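Local structure of ORC1-type DNA replication protein 2 (Aeropyrum pernix, 1W5T) at residues T111-Q116 and D131-E136; N137-V142 and D175-I180; R315-A320 and F384-H389; L332-Y337 and R350-Y355. The protein binds DNA and takes part in regulating DNA replication as a nucleotide-binding AAA+ ATPase of the Cdc6/Orc family with a C-terminal winged-helix domain. All coordinates share one frame; numbering follows the deposited sequence.

Interaction 1: T111-Q116 and D131-E136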
loop_
_atom_site.group_PDB
_atom_site.type_symbol
_atom_site.label_atom_id
_atom_site.label_comp_id
_atom_site.label_asym_id
_atom_site.label_seq_id
_atom_site.Cartn_x
_atom_site.Cartn_y
_atom_site.Cartn_z
ATOM N N THR A 111 17.938 -5.131 -15.236
ATOM C CA THR A 111 19.345 -5.351 -14.929
ATOM C C THR A 111 20.151 -4.823 -16.099
ATOM O O THR A 111 21.324 -4.502 -15.955
ATOM C CB THR A 111 19.673 -6.862 -14.775
ATOM O OG1 THR A 111 19.402 -7.555 -16.017
ATOM C CG2 THR A 111 18.779 -7.538 -13.723
ATOM N N GLY A 112 19.529 -4.809 -17.275
ATOM C CA GLY A 112 20.225 -4.519 -18.522
ATOM C C GLY A 112 21.047 -5.655 -19.094
ATOM O O GLY A 112 21.664 -5.484 -20.147
ATOM N N TYR A 113 21.087 -6.796 -18.411
ATOM C CA TYR A 113 21.873 -7.952 -18.874
ATOM C C TYR A 113 21.323 -8.532 -20.177
ATOM O O TYR A 113 20.095 -8.581 -20.397
ATOM C CB TYR A 113 21.895 -9.066 -17.813
ATOM C CG TYR A 113 22.620 -8.769 -16.510
ATOM C CD1 TYR A 113 22.134 -9.313 -15.320
ATOM C CD2 TYR A 113 23.771 -7.967 -16.459
ATOM C CE1 TYR A 113 22.743 -9.087 -14.109
ATOM C CE2 TYR A 113 24.435 -7.717 -15.225
ATOM C CZ TYR A 113 23.910 -8.305 -14.035
ATOM O OH TYR A 113 24.460 -8.152 -12.750
ATOM N N PRO A 114 22.192 -8.973 -21.072
ATOM C CA PRO A 114 21.688 -9.472 -22.356
ATOM C C PRO A 114 21.344 -10.933 -22.180
ATOM O O PRO A 114 22.152 -11.836 -22.292
ATOM C CB PRO A 114 22.856 -9.219 -23.305
ATOM C CG PRO A 114 24.089 -9.253 -22.427
ATOM C CD PRO A 114 23.665 -9.070 -20.990
ATOM N N ILE A 115 20.110 -11.152 -21.787
ATOM C CA ILE A 115 19.628 -12.480 -21.508
ATOM C C ILE A 115 18.431 -12.615 -22.414
ATOM O O ILE A 115 17.578 -11.769 -22.392
ATOM C CB ILE A 115 19.222 -12.606 -20.045
ATOM C CG1 ILE A 115 20.452 -12.850 -19.180
ATOM C CG2 ILE A 115 18.178 -13.742 -19.857
ATOM C CD1 ILE A 115 20.237 -12.489 -17.725
ATOM N N GLN A 116 18.392 -13.678 -23.216
ATOM C CA GLN A 116 17.298 -13.882 -24.139
ATOM C C GLN A 116 16.216 -14.576 -23.390
ATOM O O GLN A 116 16.396 -15.637 -22.804
ATOM C CB GLN A 116 17.709 -14.669 -25.377
ATOM C CG GLN A 116 16.555 -14.860 -26.389
ATOM C CD GLN A 116 15.919 -13.553 -26.928
ATOM O OE1 GLN A 116 16.390 -12.990 -27.924
ATOM N NE2 GLN A 116 14.863 -13.079 -26.267
ATOM N N ASP A 131 23.431 -16.960 -13.174
ATOM C CA ASP A 131 24.696 -16.969 -13.891
ATOM C C ASP A 131 25.288 -15.592 -14.196
ATOM O O ASP A 131 26.467 -15.371 -13.897
ATOM C CB ASP A 131 24.583 -17.764 -15.174
ATOM C CG ASP A 131 25.587 -18.859 -15.230
ATOM O OD1 ASP A 131 25.759 -19.514 -14.178
ATOM O OD2 ASP A 131 26.262 -19.121 -16.270
ATOM N N ASN A 132 24.493 -14.671 -14.767
ATOM C CA ASN A 132 24.982 -13.287 -15.067
ATOM C C ASN A 132 25.401 -12.521 -13.805
ATOM O O ASN A 132 26.355 -11.773 -13.826
ATOM C CB ASN A 132 23.928 -12.447 -15.816
ATOM C CG ASN A 132 23.813 -12.808 -17.293
ATOM O OD1 ASN A 132 24.367 -12.130 -18.164
ATOM N ND2 ASN A 132 23.068 -13.882 -17.584
ATOM N N LEU A 133 24.680 -12.710 -12.706
ATOM C CA LEU A 133 25.040 -12.056 -11.443
ATOM C C LEU A 133 26.375 -12.613 -10.932
ATOM O O LEU A 133 27.212 -11.876 -10.380
ATOM C CB LEU A 133 23.923 -12.187 -10.397
ATOM C CG LEU A 133 22.642 -11.347 -10.656
ATOM C CD1 LEU A 133 21.473 -11.902 -9.820
ATOM C CD2 LEU A 133 22.796 -9.765 -10.402
ATOM N N TYR A 134 26.595 -13.900 -11.158
ATOM C CA TYR A 134 27.872 -14.503 -10.828
ATOM C C TYR A 134 29.001 -14.009 -11.787
ATOM O O TYR A 134 30.092 -13.624 -11.331
ATOM C CB TYR A 134 27.734 -16.049 -10.804
ATOM C CG TYR A 134 29.052 -16.750 -10.969
ATOM C CD1 TYR A 134 29.934 -16.851 -9.920
ATOM C CD2 TYR A 134 29.445 -17.236 -12.204
ATOM C CE1 TYR A 134 31.187 -17.464 -10.093
ATOM C CE2 TYR A 134 30.683 -17.855 -12.378
ATOM C CZ TYR A 134 31.527 -17.963 -11.329
ATOM O OH TYR A 134 32.752 -18.536 -11.516
ATOM N N VAL A 135 28.747 -14.016 -13.103
ATOM C CA VAL A 135 29.763 -13.533 -14.046
ATOM C C VAL A 135 30.233 -12.129 -13.657
ATOM O O VAL A 135 31.432 -11.868 -13.520
ATOM C CB VAL A 135 29.322 -13.655 -15.511
ATOM C CG1 VAL A 135 30.265 -12.896 -16.447
ATOM C CG2 VAL A 135 29.236 -15.146 -15.876
ATOM N N GLU A 136 29.266 -11.291 -13.350
ATOM C CA GLU A 136 29.474 -9.873 -13.159
ATOM C C GLU A 136 29.973 -9.497 -11.793
ATOM O O GLU A 136 30.561 -8.424 -11.617
ATOM C CB GLU A 136 28.137 -9.159 -13.380
ATOM C CG GLU A 136 27.659 -9.245 -14.804
ATOM C CD GLU A 136 28.212 -8.116 -15.627
ATOM O OE1 GLU A 136 27.865 -8.052 -16.825
ATOM O OE2 GLU A 136 28.981 -7.291 -15.047
#
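Tyr113, whose ring packs on Asn132, Leu133 and Glu136, donates its backbone N to Thr111 OG1 at 3.0 Å with an N-H...O angle of 164°, forming an ST turn at the end of helix 100-111 in the AAA+ domain. Thr111 OG1 is also hydrogen-bonded to Val108 O, back in the helix. Gly112, with positive phi, turns the chain out of the helix, and the tyrosine ring then reaches helix 122-136. Asn132 CB sits over one ring face, 4.0 Å from the centroid and 25° off the normal, a CH-pi contact. Leu133 CD2 meets the ring edge in plane, 3.8 Å from Tyr113 CE1. Glu136, bent at chi2 (-88°), brings its CG to 3.6 Å from Tyr113 CE2. The phenol oxygen hydrogen-bonds His138 just beyond the helix. Asn132 turns its amide nitrogen back to Ala128 O in its own helix, and Ile115 CD1 rests against that nitrogen, 3.2 Å from Asn132 ND2.

Interaction 2: N137-V142 and D175-I180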
loop_
_atom_site.group_PDB
_atom_site.type_symbol
_atom_site.label_atom_id
_atom_site.label_comp_id
_atom_site.label_asym_id
_atom_site.label_seq_id
_atom_site.Cartn_x
_atom_site.Cartn_y
_atom_site.Cartn_z
ATOM N N ASN A 137 29.747 -10.385 -10.839
ATOM C CA ASN A 137 30.014 -10.118 -9.439
ATOM C C ASN A 137 29.081 -9.034 -8.922
ATOM O O ASN A 137 29.512 -8.100 -8.269
ATOM C CB ASN A 137 31.493 -9.774 -9.187
ATOM C CG ASN A 137 31.863 -9.828 -7.716
ATOM O OD1 ASN A 137 31.038 -10.203 -6.850
ATOM N ND2 ASN A 137 33.093 -9.431 -7.415
ATOM N N HIS A 138 27.799 -9.173 -9.253
ATOM C CA HIS A 138 26.781 -8.255 -8.832
ATOM C C HIS A 138 25.773 -8.946 -7.866
ATOM O O HIS A 138 25.585 -10.179 -7.864
ATOM C CB HIS A 138 26.018 -7.759 -10.071
ATOM C CG HIS A 138 26.764 -6.811 -10.942
ATOM N ND1 HIS A 138 26.268 -6.386 -12.161
ATOM C CD2 HIS A 138 27.969 -6.209 -10.798
ATOM C CE1 HIS A 138 27.122 -5.540 -12.716
ATOM N NE2 HIS A 138 28.165 -5.407 -11.905
ATOM N N TYR A 139 25.079 -8.145 -7.078
ATOM C CA TYR A 139 23.941 -8.623 -6.291
ATOM C C TYR A 139 22.638 -7.938 -6.795
ATOM O O TYR A 139 22.687 -6.858 -7.388
ATOM C CB TYR A 139 24.204 -8.294 -4.844
ATOM C CG TYR A 139 25.501 -8.894 -4.368
ATOM C CD1 TYR A 139 26.750 -8.235 -4.567
ATOM C CD2 TYR A 139 25.499 -10.124 -3.749
ATOM C CE1 TYR A 139 27.952 -8.835 -4.133
ATOM C CE2 TYR A 139 26.669 -10.716 -3.307
ATOM C CZ TYR A 139 27.875 -10.085 -3.483
ATOM O OH TYR A 139 28.994 -10.742 -2.995
ATOM N N LEU A 140 21.493 -8.576 -6.599
ATOM C CA LEU A 140 20.236 -8.046 -7.118
ATOM C C LEU A 140 19.203 -8.051 -6.012
ATOM O O LEU A 140 18.880 -9.081 -5.452
ATOM C CB LEU A 140 19.755 -8.874 -8.314
ATOM C CG LEU A 140 18.400 -8.595 -8.997
ATOM C CD1 LEU A 140 18.397 -7.303 -9.867
ATOM C CD2 LEU A 140 17.938 -9.795 -9.800
ATOM N N LEU A 141 18.697 -6.883 -5.688
ATOM C CA LEU A 141 17.626 -6.768 -4.728
ATOM C C LEU A 141 16.338 -6.402 -5.504
ATOM O O LEU A 141 16.258 -5.372 -6.192
ATOM C CB LEU A 141 18.015 -5.782 -3.645
ATOM C CG LEU A 141 17.132 -5.466 -2.450
ATOM C CD1 LEU A 141 16.335 -6.676 -1.996
ATOM C CD2 LEU A 141 17.989 -4.961 -1.346
ATOM N N VAL A 142 15.375 -7.326 -5.437
ATOM C CA VAL A 142 14.152 -7.243 -6.197
ATOM C C VAL A 142 12.969 -6.752 -5.332
ATOM O O VAL A 142 12.634 -7.377 -4.326
ATOM C CB VAL A 142 13.793 -8.638 -6.823
ATOM C CG1 VAL A 142 12.547 -8.511 -7.750
ATOM C CG2 VAL A 142 14.986 -9.230 -7.596
ATOM N N ASP A 175 29.692 -20.537 -7.671
ATOM C CA ASP A 175 30.571 -20.377 -6.514
ATOM C C ASP A 175 29.869 -20.418 -5.145
ATOM O O ASP A 175 30.491 -20.125 -4.153
ATOM C CB ASP A 175 31.331 -19.056 -6.660
ATOM C CG ASP A 175 30.406 -17.837 -6.624
ATOM O OD1 ASP A 175 29.177 -18.029 -6.630
ATOM O OD2 ASP A 175 30.810 -16.666 -6.566
ATOM N N GLY A 176 28.571 -20.727 -5.102
ATOM C CA GLY A 176 27.817 -20.778 -3.851
ATOM C C GLY A 176 27.534 -19.453 -3.137
ATOM O O GLY A 176 27.193 -19.443 -1.933
ATOM N N VAL A 177 27.713 -18.338 -3.853
ATOM C CA VAL A 177 27.368 -17.020 -3.333
ATOM C C VAL A 177 25.898 -16.698 -3.734
ATOM O O VAL A 177 25.572 -16.611 -4.924
ATOM C CB VAL A 177 28.377 -15.914 -3.829
ATOM C CG1 VAL A 177 28.066 -14.563 -3.247
ATOM C CG2 VAL A 177 29.825 -16.250 -3.435
ATOM N N ASN A 178 25.017 -16.588 -2.735
ATOM C CA ASN A 178 23.626 -16.139 -2.911
ATOM C C ASN A 178 23.595 -14.662 -3.318
ATOM O O ASN A 178 24.134 -13.807 -2.584
ATOM C CB ASN A 178 22.858 -16.308 -1.604
ATOM C CG ASN A 178 22.796 -17.778 -1.126
ATOM O OD1 ASN A 178 23.028 -18.715 -1.889
ATOM N ND2 ASN A 178 22.487 -17.964 0.134
ATOM N N ARG A 179 22.953 -14.336 -4.444
ATOM C CA ARG A 179 23.038 -12.961 -4.958
ATOM C C ARG A 179 21.712 -12.288 -5.265
ATOM O O ARG A 179 21.689 -11.286 -5.973
ATOM C CB ARG A 179 23.910 -12.919 -6.221
ATOM C CG ARG A 179 25.231 -13.632 -6.102
ATOM C CD ARG A 179 26.122 -13.314 -7.265
ATOM N NE ARG A 179 27.444 -13.861 -7.109
ATOM C CZ ARG A 179 28.527 -13.213 -6.767
ATOM N NH1 ARG A 179 28.550 -11.898 -6.509
ATOM N NH2 ARG A 179 29.641 -13.931 -6.687
ATOM N N ILE A 180 20.618 -12.831 -4.740
ATOM C CA ILE A 180 19.274 -12.277 -4.986
ATOM C C ILE A 180 18.493 -12.202 -3.680
ATOM O O ILE A 180 18.320 -13.224 -3.005
ATOM C CB ILE A 180 18.451 -13.129 -5.986
ATOM C CG1 ILE A 180 19.195 -13.354 -7.296
ATOM C CG2 ILE A 180 17.147 -12.392 -6.336
ATOM C CD1 ILE A 180 18.448 -14.251 -8.208
#
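Arg179 runs extended from CG to NE across the start of strand 139-145, and its guanidinium is fixed by groups at its rim and on a face. Arg179 NH1 donates to Asn137 OD1 at 3.0 Å, with the amide plane perpendicular (90°) to the guanidinium plane. Arg179 NH2 meets Asp175 OD2 on that oxygen's syn lone pair at 3.0 Å, in a salt bridge lying in the guanidinium plane. Val177 CG1 covers the centre of one guanidinium face, 3.7 Å above its plane. The Tyr139 ring is inclined by 38° to the guanidinium; Arg179 NH1 stands over the rim of one ring face, 3.6 Å from Tyr139 CZ, and any cation-pi attraction is at most weak. Replacing Arg179 by a leucine would probably leave Asp175 without its countercharge and Asn137 OD1 without this donor. Asp175 OD1 also accepts from Val177 N in an Asx turn. The backbones join at the arginine itself: Leu140 N donates to Arg179 O at 2.8 Å, and Leu140 pairs with Ile180 in a parallel bridge. Val142 and Ile180 point the same way, with Val142 CG2 4.0 Å from Ile180 CG2. Asn137 is the C-prime residue of the Schellman motif ending helix 122-136, so the contact begins where that helix stops, and it continues into the parallel sheet between strands 139-145 and 180-186, where Leu140 also packs on helix 100-111.

Interaction 3: R315-A320 and F384-H389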
loop_
_atom_site.group_PDB
_atom_site.type_symbol
_atom_site.label_atom_id
_atom_site.label_comp_id
_atom_site.label_asym_id
_atom_site.label_seq_id
_atom_site.Cartn_x
_atom_site.Cartn_y
_atom_site.Cartn_z
ATOM N N ARG A 315 -24.291 -0.560 5.087
ATOM C CA ARG A 315 -25.171 0.554 4.779
ATOM C C ARG A 315 -25.807 1.148 6.037
ATOM O O ARG A 315 -25.815 2.359 6.225
ATOM C CB ARG A 315 -26.261 0.123 3.792
ATOM C CG ARG A 315 -26.898 1.307 3.096
ATOM C CD ARG A 315 -28.388 1.268 3.048
ATOM N NE ARG A 315 -28.905 2.087 1.950
ATOM C CZ ARG A 315 -29.511 3.267 2.107
ATOM N NH1 ARG A 315 -29.955 3.923 1.049
ATOM N NH2 ARG A 315 -29.686 3.797 3.318
ATOM N N LEU A 316 -26.296 0.279 6.909
ATOM C CA LEU A 316 -27.003 0.731 8.083
ATOM C C LEU A 316 -26.070 1.453 9.049
ATOM O O LEU A 316 -26.419 2.493 9.607
ATOM C CB LEU A 316 -27.701 -0.443 8.768
ATOM C CG LEU A 316 -28.928 -1.057 8.099
ATOM C CD1 LEU A 316 -29.128 -2.426 8.682
ATOM C CD2 LEU A 316 -30.204 -0.195 8.258
ATOM N N ILE A 317 -24.867 0.895 9.227
ATOM C CA ILE A 317 -23.839 1.513 10.048
ATOM C C ILE A 317 -23.468 2.864 9.447
ATOM O O ILE A 317 -23.308 3.828 10.169
ATOM C CB ILE A 317 -22.639 0.582 10.171
ATOM C CG1 ILE A 317 -23.005 -0.614 11.058
ATOM C CG2 ILE A 317 -21.406 1.327 10.684
ATOM C CD1 ILE A 317 -21.857 -1.589 11.408
ATOM N N ALA A 318 -23.362 2.938 8.129
ATOM C CA ALA A 318 -23.093 4.219 7.441
ATOM C C ALA A 318 -24.185 5.261 7.661
ATOM O O ALA A 318 -23.883 6.363 8.056
ATOM C CB ALA A 318 -22.860 4.023 5.957
ATOM N N GLU A 319 -25.452 4.928 7.436
ATOM C CA GLU A 319 -26.504 5.924 7.696
ATOM C C GLU A 319 -26.628 6.413 9.148
ATOM O O GLU A 319 -26.982 7.545 9.375
ATOM C CB GLU A 319 -27.864 5.490 7.150
ATOM C CG GLU A 319 -28.462 4.277 7.808
ATOM C CD GLU A 319 -29.637 3.726 7.019
ATOM O OE1 GLU A 319 -30.679 3.408 7.635
ATOM O OE2 GLU A 319 -29.523 3.602 5.778
ATOM N N ALA A 320 -26.323 5.565 10.121
ATOM C CA ALA A 320 -26.312 5.995 11.508
ATOM C C ALA A 320 -25.246 7.079 11.722
ATOM O O ALA A 320 -25.368 7.915 12.634
ATOM C CB ALA A 320 -26.078 4.818 12.425
ATOM N N PHE A 384 -20.657 0.270 17.283
ATOM C CA PHE A 384 -20.096 0.161 15.945
ATOM C C PHE A 384 -20.196 1.489 15.272
ATOM O O PHE A 384 -21.182 2.209 15.481
ATOM C CB PHE A 384 -20.878 -0.833 15.110
ATOM C CG PHE A 384 -20.791 -2.245 15.581
ATOM C CD1 PHE A 384 -21.843 -2.824 16.299
ATOM C CD2 PHE A 384 -19.695 -3.020 15.274
ATOM C CE1 PHE A 384 -21.774 -4.149 16.734
ATOM C CE2 PHE A 384 -19.612 -4.353 15.698
ATOM C CZ PHE A 384 -20.659 -4.913 16.425
ATOM N N ARG A 385 -19.199 1.831 14.466
ATOM C CA ARG A 385 -19.261 3.036 13.639
ATOM C C ARG A 385 -18.618 2.817 12.257
ATOM O O ARG A 385 -17.788 1.946 12.073
ATOM C CB ARG A 385 -18.617 4.218 14.379
ATOM C CG ARG A 385 -17.142 4.533 13.994
ATOM C CD ARG A 385 -16.475 5.645 14.785
ATOM N NE ARG A 385 -15.127 5.269 15.213
ATOM C CZ ARG A 385 -14.305 6.045 15.931
ATOM N NH1 ARG A 385 -14.671 7.266 16.308
ATOM N NH2 ARG A 385 -13.112 5.587 16.281
ATOM N N LEU A 386 -19.017 3.590 11.272
ATOM C CA LEU A 386 -18.238 3.653 10.051
ATOM C C LEU A 386 -16.864 4.211 10.377
ATOM O O LEU A 386 -16.731 5.108 11.218
ATOM C CB LEU A 386 -18.924 4.533 9.011
ATOM C CG LEU A 386 -18.492 4.157 7.596
ATOM C CD1 LEU A 386 -19.052 2.745 7.307
ATOM C CD2 LEU A 386 -18.995 5.169 6.617
ATOM N N ALA A 387 -15.840 3.670 9.734
ATOM C CA ALA A 387 -14.491 4.247 9.803
ATOM C C ALA A 387 -14.591 5.740 9.478
ATOM O O ALA A 387 -15.106 6.112 8.433
ATOM C CB ALA A 387 -13.577 3.539 8.820
ATOM N N PRO A 388 -14.182 6.598 10.396
ATOM C CA PRO A 388 -14.366 8.058 10.217
ATOM C C PRO A 388 -13.858 8.633 8.867
ATOM O O PRO A 388 -14.426 9.616 8.372
ATOM C CB PRO A 388 -13.623 8.661 11.412
ATOM C CG PRO A 388 -13.719 7.564 12.470
ATOM C CD PRO A 388 -13.550 6.250 11.684
ATOM N N HIS A 389 -12.857 7.995 8.263
ATOM C CA HIS A 389 -12.253 8.497 7.035
ATOM C C HIS A 389 -13.081 8.211 5.774
ATOM O O HIS A 389 -12.860 8.822 4.712
ATOM C CB HIS A 389 -10.835 7.938 6.882
ATOM C CG HIS A 389 -10.794 6.487 6.546
ATOM N ND1 HIS A 389 -11.156 5.506 7.441
ATOM C CD2 HIS A 389 -10.442 5.846 5.407
ATOM C CE1 HIS A 389 -11.031 4.323 6.869
ATOM N NE2 HIS A 389 -10.596 4.500 5.635
#
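Ile317 makes the close part of this contact, pressing a branch of its side chain on the backbone of strand 382-386 in the winged-helix domain. Ile317 CG2 lies 3.3 Å from Leu386 N, at the peptide link that follows Arg385. With CG1 anti to the carbonyl carbon (chi1 -71°), the other branch leads Ile317 CD1 to 3.9 Å from Phe384 CB, while the phenylalanine ring turns off toward Leu333 and Ala370. Helix and strand segments cross almost perpendicularly, at -81°, with axes 6.9 Å apart, which fits one helix side chain carrying most of the touch. Packing is looser at Ala318, whose CB comes no closer than 4.1 Å to Leu386 CD2. On the partly exposed side of the strand, Arg385 points away from the helix; it forms a salt bridge with Asp369, and Pro388 CG lies over one face of its guanidinium. No hydrogen bond joins the two segments, so between them the contact rests on close fit and apolar burial, with a methyl set against a peptide group rather than directed polar bonds.

Interaction 4: L332-Y337 and R350-Y355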
loop_
_atom_site.group_PDB
_atom_site.type_symbol
_atom_site.label_atom_id
_atom_site.label_comp_id
_atom_site.label_asym_id
_atom_site.label_seq_id
_atom_site.Cartn_x
_atom_site.Cartn_y
_atom_site.Cartn_z
ATOM N N LEU A 332 -29.822 -2.118 18.682
ATOM C CA LEU A 332 -30.438 -1.310 17.625
ATOM C C LEU A 332 -29.990 -1.745 16.205
ATOM O O LEU A 332 -30.816 -1.821 15.280
ATOM C CB LEU A 332 -30.101 0.173 17.836
ATOM C CG LEU A 332 -31.086 1.357 17.725
ATOM C CD1 LEU A 332 -30.408 2.598 17.169
ATOM C CD2 LEU A 332 -32.387 1.081 16.973
ATOM N N LEU A 333 -28.697 -2.013 16.023
ATOM C CA LEU A 333 -28.207 -2.432 14.721
ATOM C C LEU A 333 -28.977 -3.653 14.217
ATOM O O LEU A 333 -29.534 -3.620 13.110
ATOM C CB LEU A 333 -26.689 -2.653 14.754
ATOM C CG LEU A 333 -25.943 -2.897 13.433
ATOM C CD1 LEU A 333 -26.309 -1.879 12.324
ATOM C CD2 LEU A 333 -24.454 -2.924 13.648
ATOM N N ARG A 334 -29.029 -4.696 15.054
ATOM C CA ARG A 334 -29.777 -5.917 14.791
ATOM C C ARG A 334 -31.236 -5.604 14.435
ATOM O O ARG A 334 -31.770 -6.124 13.435
ATOM C CB ARG A 334 -29.707 -6.861 16.005
ATOM C CG ARG A 334 -30.299 -8.266 15.792
ATOM C CD ARG A 334 -29.860 -8.985 14.493
ATOM N NE ARG A 334 -30.806 -10.039 14.112
ATOM C CZ ARG A 334 -30.562 -11.027 13.249
ATOM N NH1 ARG A 334 -31.489 -11.924 12.966
ATOM N NH2 ARG A 334 -29.400 -11.120 12.647
ATOM N N GLN A 335 -31.874 -4.753 15.240
ATOM C CA GLN A 335 -33.272 -4.349 14.996
ATOM C C GLN A 335 -33.437 -3.767 13.591
ATOM O O GLN A 335 -34.230 -4.271 12.791
ATOM C CB GLN A 335 -33.723 -3.320 16.022
ATOM C CG GLN A 335 -35.036 -3.616 16.693
ATOM C CD GLN A 335 -35.218 -2.776 17.958
ATOM O OE1 GLN A 335 -36.297 -2.196 18.185
ATOM N NE2 GLN A 335 -34.157 -2.694 18.781
ATOM N N ARG A 336 -32.663 -2.720 13.305
ATOM C CA ARG A 336 -32.641 -2.092 11.984
ATOM C C ARG A 336 -32.276 -3.043 10.846
ATOM O O ARG A 336 -32.741 -2.880 9.732
ATOM C CB ARG A 336 -31.676 -0.913 11.979
ATOM C CG ARG A 336 -32.177 0.309 12.741
ATOM C CD ARG A 336 -31.235 1.480 12.661
ATOM N NE ARG A 336 -31.620 2.532 13.585
ATOM C CZ ARG A 336 -31.009 3.713 13.694
ATOM N NH1 ARG A 336 -31.463 4.597 14.580
ATOM N NH2 ARG A 336 -29.946 4.012 12.938
ATOM N N TYR A 337 -31.423 -4.023 11.129
ATOM C CA TYR A 337 -30.994 -4.988 10.132
ATOM C C TYR A 337 -32.163 -5.880 9.739
ATOM O O TYR A 337 -32.398 -6.099 8.545
ATOM C CB TYR A 337 -29.821 -5.841 10.654
ATOM C CG TYR A 337 -29.605 -7.078 9.819
ATOM C CD1 TYR A 337 -29.105 -6.982 8.527
ATOM C CD2 TYR A 337 -29.952 -8.337 10.300
ATOM C CE1 TYR A 337 -28.925 -8.089 7.752
ATOM C CE2 TYR A 337 -29.790 -9.464 9.517
ATOM C CZ TYR A 337 -29.267 -9.330 8.240
ATOM O OH TYR A 337 -29.069 -10.453 7.463
ATOM N N ARG A 350 -30.772 -12.916 8.083
ATOM C CA ARG A 350 -29.961 -14.037 8.534
ATOM C C ARG A 350 -29.934 -14.138 10.066
ATOM O O ARG A 350 -30.103 -13.134 10.764
ATOM C CB ARG A 350 -28.534 -13.898 8.010
ATOM C CG ARG A 350 -28.363 -13.891 6.494
ATOM C CD ARG A 350 -28.861 -15.166 5.768
ATOM N NE ARG A 350 -27.814 -16.172 5.591
ATOM C CZ ARG A 350 -27.130 -16.377 4.458
ATOM N NH1 ARG A 350 -27.361 -15.636 3.372
ATOM N NH2 ARG A 350 -26.201 -17.336 4.414
ATOM N N GLY A 351 -29.746 -15.348 10.583
ATOM C CA GLY A 351 -29.750 -15.597 12.010
ATOM C C GLY A 351 -28.573 -14.959 12.728
ATOM O O GLY A 351 -27.595 -14.537 12.100
ATOM N N TYR A 352 -28.654 -14.908 14.047
ATOM C CA TYR A 352 -27.630 -14.289 14.860
ATOM C C TYR A 352 -26.190 -14.725 14.563
ATOM O O TYR A 352 -25.305 -13.884 14.420
ATOM C CB TYR A 352 -27.946 -14.525 16.328
ATOM C CG TYR A 352 -29.004 -13.596 16.855
ATOM C CD1 TYR A 352 -30.301 -14.036 17.052
ATOM C CD2 TYR A 352 -28.702 -12.274 17.163
ATOM C CE1 TYR A 352 -31.275 -13.178 17.536
ATOM C CE2 TYR A 352 -29.664 -11.409 17.654
ATOM C CZ TYR A 352 -30.950 -11.864 17.835
ATOM O OH TYR A 352 -31.907 -11.004 18.332
ATOM N N THR A 353 -25.980 -16.028 14.472
ATOM C CA THR A 353 -24.683 -16.655 14.242
ATOM C C THR A 353 -24.027 -16.113 12.960
ATOM O O THR A 353 -22.915 -15.595 12.996
ATOM C CB THR A 353 -24.904 -18.209 14.182
ATOM O OG1 THR A 353 -24.272 -18.836 15.301
ATOM C CG2 THR A 353 -24.290 -18.859 12.931
ATOM N N GLN A 354 -24.759 -16.188 11.847
ATOM C CA GLN A 354 -24.262 -15.683 10.592
ATOM C C GLN A 354 -24.048 -14.173 10.664
ATOM O O GLN A 354 -23.056 -13.668 10.175
ATOM C CB GLN A 354 -25.168 -16.102 9.426
ATOM C CG GLN A 354 -24.590 -15.795 8.049
ATOM C CD GLN A 354 -23.398 -16.686 7.682
ATOM O OE1 GLN A 354 -23.589 -17.764 7.121
ATOM N NE2 GLN A 354 -22.178 -16.235 7.985
ATOM N N TYR A 355 -24.946 -13.486 11.353
ATOM C CA TYR A 355 -24.911 -12.034 11.539
ATOM C C TYR A 355 -23.621 -11.513 12.138
ATOM O O TYR A 355 -23.099 -10.491 11.683
ATOM C CB TYR A 355 -26.086 -11.614 12.431
ATOM C CG TYR A 355 -26.117 -10.160 12.839
ATOM C CD1 TYR A 355 -26.409 -9.167 11.912
ATOM C CD2 TYR A 355 -25.899 -9.778 14.163
ATOM C CE1 TYR A 355 -26.475 -7.827 12.277
ATOM C CE2 TYR A 355 -25.975 -8.445 14.533
ATOM C CZ TYR A 355 -26.259 -7.476 13.568
ATOM O OH TYR A 355 -26.315 -6.133 13.888
#
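In the helix-turn-helix part of the winged-helix domain, Arg334 of helix 330-345 grips the turn leading into helix 352-364, which by its place in the fold is probably the recognition helix, and packs on that helix's first residues. End-on, Arg334 NH1 and NH2 both donate to Arg350 O, at 2.9 and 2.8 Å, from opposite faces of the carbonyl plane. The guanidinium lies flat on the Tyr352 ring, centres 4.5 Å apart and planes at 22°, while Arg334 CD sits over the centre of a Tyr355 face, 3.9 Å from its centroid. The bend at chi2 (47°) passes the chain between these two rings. With an alanine here, Arg350 O would probably lose both of these donors and Tyr352 its stacking partner. Nearby, Arg350 N donates to Tyr337 OH at 3.1 Å, and that hydroxyl also bonds His309. Since Glu338 forms a salt bridge with Arg334, the cation is probably well stabilised, balanced by one carboxylate and stacked on one ring, Tyr352, with the Tyr355 ring turned steeply (83°) to the guanidinium.

Overall arrangement
From the N terminus, interaction 1 comes first, closing the short connection from the end of helix 100-111 through helix 122-136. Interaction 2 opens at the very next residue and closes the excursion between strands 139-145 and 180-186. The two touch, as Leu133 O lies 3.0 Å from His138 N, a probable hydrogen bond, and together they join helix 122-136 and the loop after helix 100-111 to the neighbouring inner strands 139-145 and 180-186. In the winged-helix domain, interaction 3 spans 315 to 389 and encloses interaction 4, the local helix-turn-helix closure; Leu333 CD2 links them, 3.7 Å from Ile317 CD1. The pairs are separate: the centres of interactions 2 and 3 lie about 50 Å apart.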